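CigR Protein (Salmonella enterica subsp. enterica serovar Typhimurium, PDB 4EW5) is of unknown function but is probably an inner membrane protein, whose C-terminal domain forms this structure. Local coordinates at residues P70-K75 with V90-I95. Residues are numbered along the deposited sequence; the frame is centred on the assembly and turned at random.
Sequences PGYEWK and VVTAII
Tyr72 and Trp74 both set CG anti to their own carbonyl carbon (chi1 -62° and -74°), and these torsions carry the two aromatic rings to Thr92 on one hand and to Ala93 and Ile95 on the other. The contact illustrates how strands that are not direct neighbours in a sheet can still meet when long aromatic side chains from one reach over the intervening strand to the other. Tyr72 offers the CD2-CE2 edge of its ring, and Thr92 OG1 lies close to the ring plane, 3.5 Å from Tyr72 CE2. The methyl of Thr92 touches the same edge, with CG2 3.9 Å from Tyr72 CE2, and the two side chains cross at about a right angle. Farther along, the indole of Trp74 spans the gap with the far end of its six-membered ring. There Trp74 CH2 comes within 4.1 Å of Ile95 CD1 and 4.4 Å of Ala93 CB, an oblique, wholly apolar meeting. The indole nitrogen is satisfied by a hydrogen bond from Trp74 NE1 to Pro67 O, which should help fix the rotation of the ring. The axes of segments 72-75 and 91-95 approach to 8.9 Å and run at 36° to each other in the same general direction, as expected for strands separated by one antiparallel partner. That partner is strand 80-85: Tyr72 and Trp74 both pack on its Leu83, opposite which Thr92 and Ala93 form a classic beta bulge. Helix 60-63 adds Leu63 against Trp74, while from the second subunit Pro8 touches Tyr72 and Thr92, and Val11 packs on Trp74.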
loop_
_atom_site.group_PDB
_atom_site.type_symbol
_atom_site.label_atom_id
_atom_site.label_comp_id
_atom_site.label_asym_id
_atom_site.label_seq_id
_atom_site.Cartn_x
_atom_site.Cartn_y
_atom_site.Cartn_z
ATOM N N PRO A 70 11.091 11.892 -7.507
ATOM C CA PRO A 70 11.695 13.158 -7.806
ATOM C C PRO A 70 10.663 14.052 -8.459
ATOM O O PRO A 70 9.945 13.602 -9.335
ATOM C CB PRO A 70 12.791 12.778 -8.777
ATOM C CG PRO A 70 13.245 11.452 -8.243
ATOM C CD PRO A 70 11.980 10.766 -7.847
ATOM N N GLY A 71 10.582 15.298 -8.021
ATOM C CA GLY A 71 9.574 16.234 -8.501
ATOM C C GLY A 71 8.241 16.205 -7.823
ATOM O O GLY A 71 7.290 16.934 -8.226
ATOM N N TYR A 72 8.146 15.450 -6.739
ATOM C CA TYR A 72 6.858 15.372 -5.933
ATOM C C TYR A 72 7.244 15.340 -4.455
ATOM O O TYR A 72 8.367 14.909 -4.123
ATOM C CB TYR A 72 6.136 14.064 -6.232
ATOM C CG TYR A 72 5.706 13.899 -7.696
ATOM C CD1 TYR A 72 6.627 13.540 -8.669
ATOM C CD2 TYR A 72 4.382 14.211 -8.120
ATOM C CE1 TYR A 72 6.294 13.525 -10.021
ATOM C CE2 TYR A 72 4.021 14.133 -9.455
ATOM C CZ TYR A 72 4.998 13.794 -10.391
ATOM O OH TYR A 72 4.651 13.682 -11.684
ATOM N N GLU A 73 6.313 15.696 -3.574
ATOM C CA GLU A 73 6.574 15.628 -2.152
ATOM C C GLU A 73 5.300 15.310 -1.408
ATOM O O GLU A 73 4.210 15.744 -1.792
ATOM C CB GLU A 73 7.132 16.915 -1.650
ATOM C CG GLU A 73 7.631 16.937 -0.227
ATOM C CD GLU A 73 8.629 15.840 0.105
ATOM O OE1 GLU A 73 8.179 14.685 0.179
ATOM O OE2 GLU A 73 9.847 16.142 0.342
ATOM N N TRP A 74 5.456 14.558 -0.329
ATOM C CA TRP A 74 4.346 14.181 0.535
ATOM C C TRP A 74 4.056 15.373 1.476
ATOM O O TRP A 74 5.013 16.013 1.982
ATOM C CB TRP A 74 4.724 12.968 1.352
ATOM C CG TRP A 74 4.741 11.706 0.555
ATOM C CD1 TRP A 74 5.835 11.015 0.064
ATOM C CD2 TRP A 74 3.577 10.971 0.099
ATOM N NE1 TRP A 74 5.456 9.906 -0.606
ATOM C CE2 TRP A 74 4.094 9.803 -0.614
ATOM C CE3 TRP A 74 2.201 11.119 0.260
ATOM C CZ2 TRP A 74 3.269 8.863 -1.159
ATOM C CZ3 TRP A 74 1.398 10.146 -0.285
ATOM C CH2 TRP A 74 1.922 9.042 -0.971
ATOM N N LYS A 75 2.780 15.695 1.661
ATOM C CA LYS A 75 2.353 16.800 2.506
ATOM C C LYS A 75 1.215 16.371 3.411
ATOM O O LYS A 75 0.458 15.427 3.079
ATOM C CB LYS A 75 1.909 17.971 1.646
ATOM C CG LYS A 75 3.006 18.522 0.792
ATOM C CD LYS A 75 3.913 19.414 1.656
ATOM C CE LYS A 75 5.212 19.775 0.982
ATOM N NZ LYS A 75 6.147 20.308 1.980
ATOM N N VAL A 90 -0.123 19.919 -8.155
ATOM C CA VAL A 90 -1.059 18.889 -8.667
ATOM C C VAL A 90 -1.097 17.679 -7.733
ATOM O O VAL A 90 -0.069 17.062 -7.459
ATOM C CB VAL A 90 -0.766 18.410 -10.085
ATOM C CG1 VAL A 90 -1.735 17.277 -10.456
ATOM C CG2 VAL A 90 -0.874 19.572 -11.130
ATOM N N VAL A 91 -2.282 17.390 -7.260
ATOM C CA VAL A 91 -2.517 16.310 -6.343
ATOM C C VAL A 91 -2.349 15.001 -7.111
ATOM O O VAL A 91 -2.998 14.759 -8.128
ATOM C CB VAL A 91 -3.845 16.447 -5.634
ATOM C CG1 VAL A 91 -4.187 15.175 -4.864
ATOM C CG2 VAL A 91 -3.847 17.689 -4.721
ATOM N N THR A 92 -1.526 14.140 -6.546
ATOM C CA THR A 92 -1.074 12.944 -7.227
ATOM C C THR A 92 -1.502 11.630 -6.550
ATOM O O THR A 92 -1.701 10.587 -7.205
ATOM C CB THR A 92 0.481 13.040 -7.417
ATOM O OG1 THR A 92 0.736 14.239 -8.160
ATOM C CG2 THR A 92 1.067 11.865 -8.197
ATOM N N ALA A 93 -1.643 11.638 -5.245
ATOM C CA ALA A 93 -2.149 10.494 -4.494
ATOM C C ALA A 93 -2.641 11.052 -3.229
ATOM O O ALA A 93 -2.081 12.054 -2.767
ATOM C CB ALA A 93 -1.053 9.453 -4.203
ATOM N N ILE A 94 -3.713 10.448 -2.710
ATOM C CA ILE A 94 -4.361 10.907 -1.546
ATOM C C ILE A 94 -4.588 9.655 -0.659
ATOM O O ILE A 94 -5.161 8.664 -1.085
ATOM C CB ILE A 94 -5.757 11.501 -1.838
ATOM C CG1 ILE A 94 -5.658 12.685 -2.815
ATOM C CG2 ILE A 94 -6.478 11.937 -0.545
ATOM C CD1 ILE A 94 -7.008 12.967 -3.463
ATOM N N ILE A 95 -4.153 9.726 0.575
ATOM C CA ILE A 95 -4.483 8.717 1.595
ATOM C C ILE A 95 -5.168 9.405 2.723
ATOM O O ILE A 95 -4.575 10.150 3.509
ATOM C CB ILE A 95 -3.188 8.032 2.072
ATOM C CG1 ILE A 95 -2.445 7.511 0.845
ATOM C CG2 ILE A 95 -3.456 6.935 3.084
ATOM C CD1 ILE A 95 -1.037 7.049 1.146
#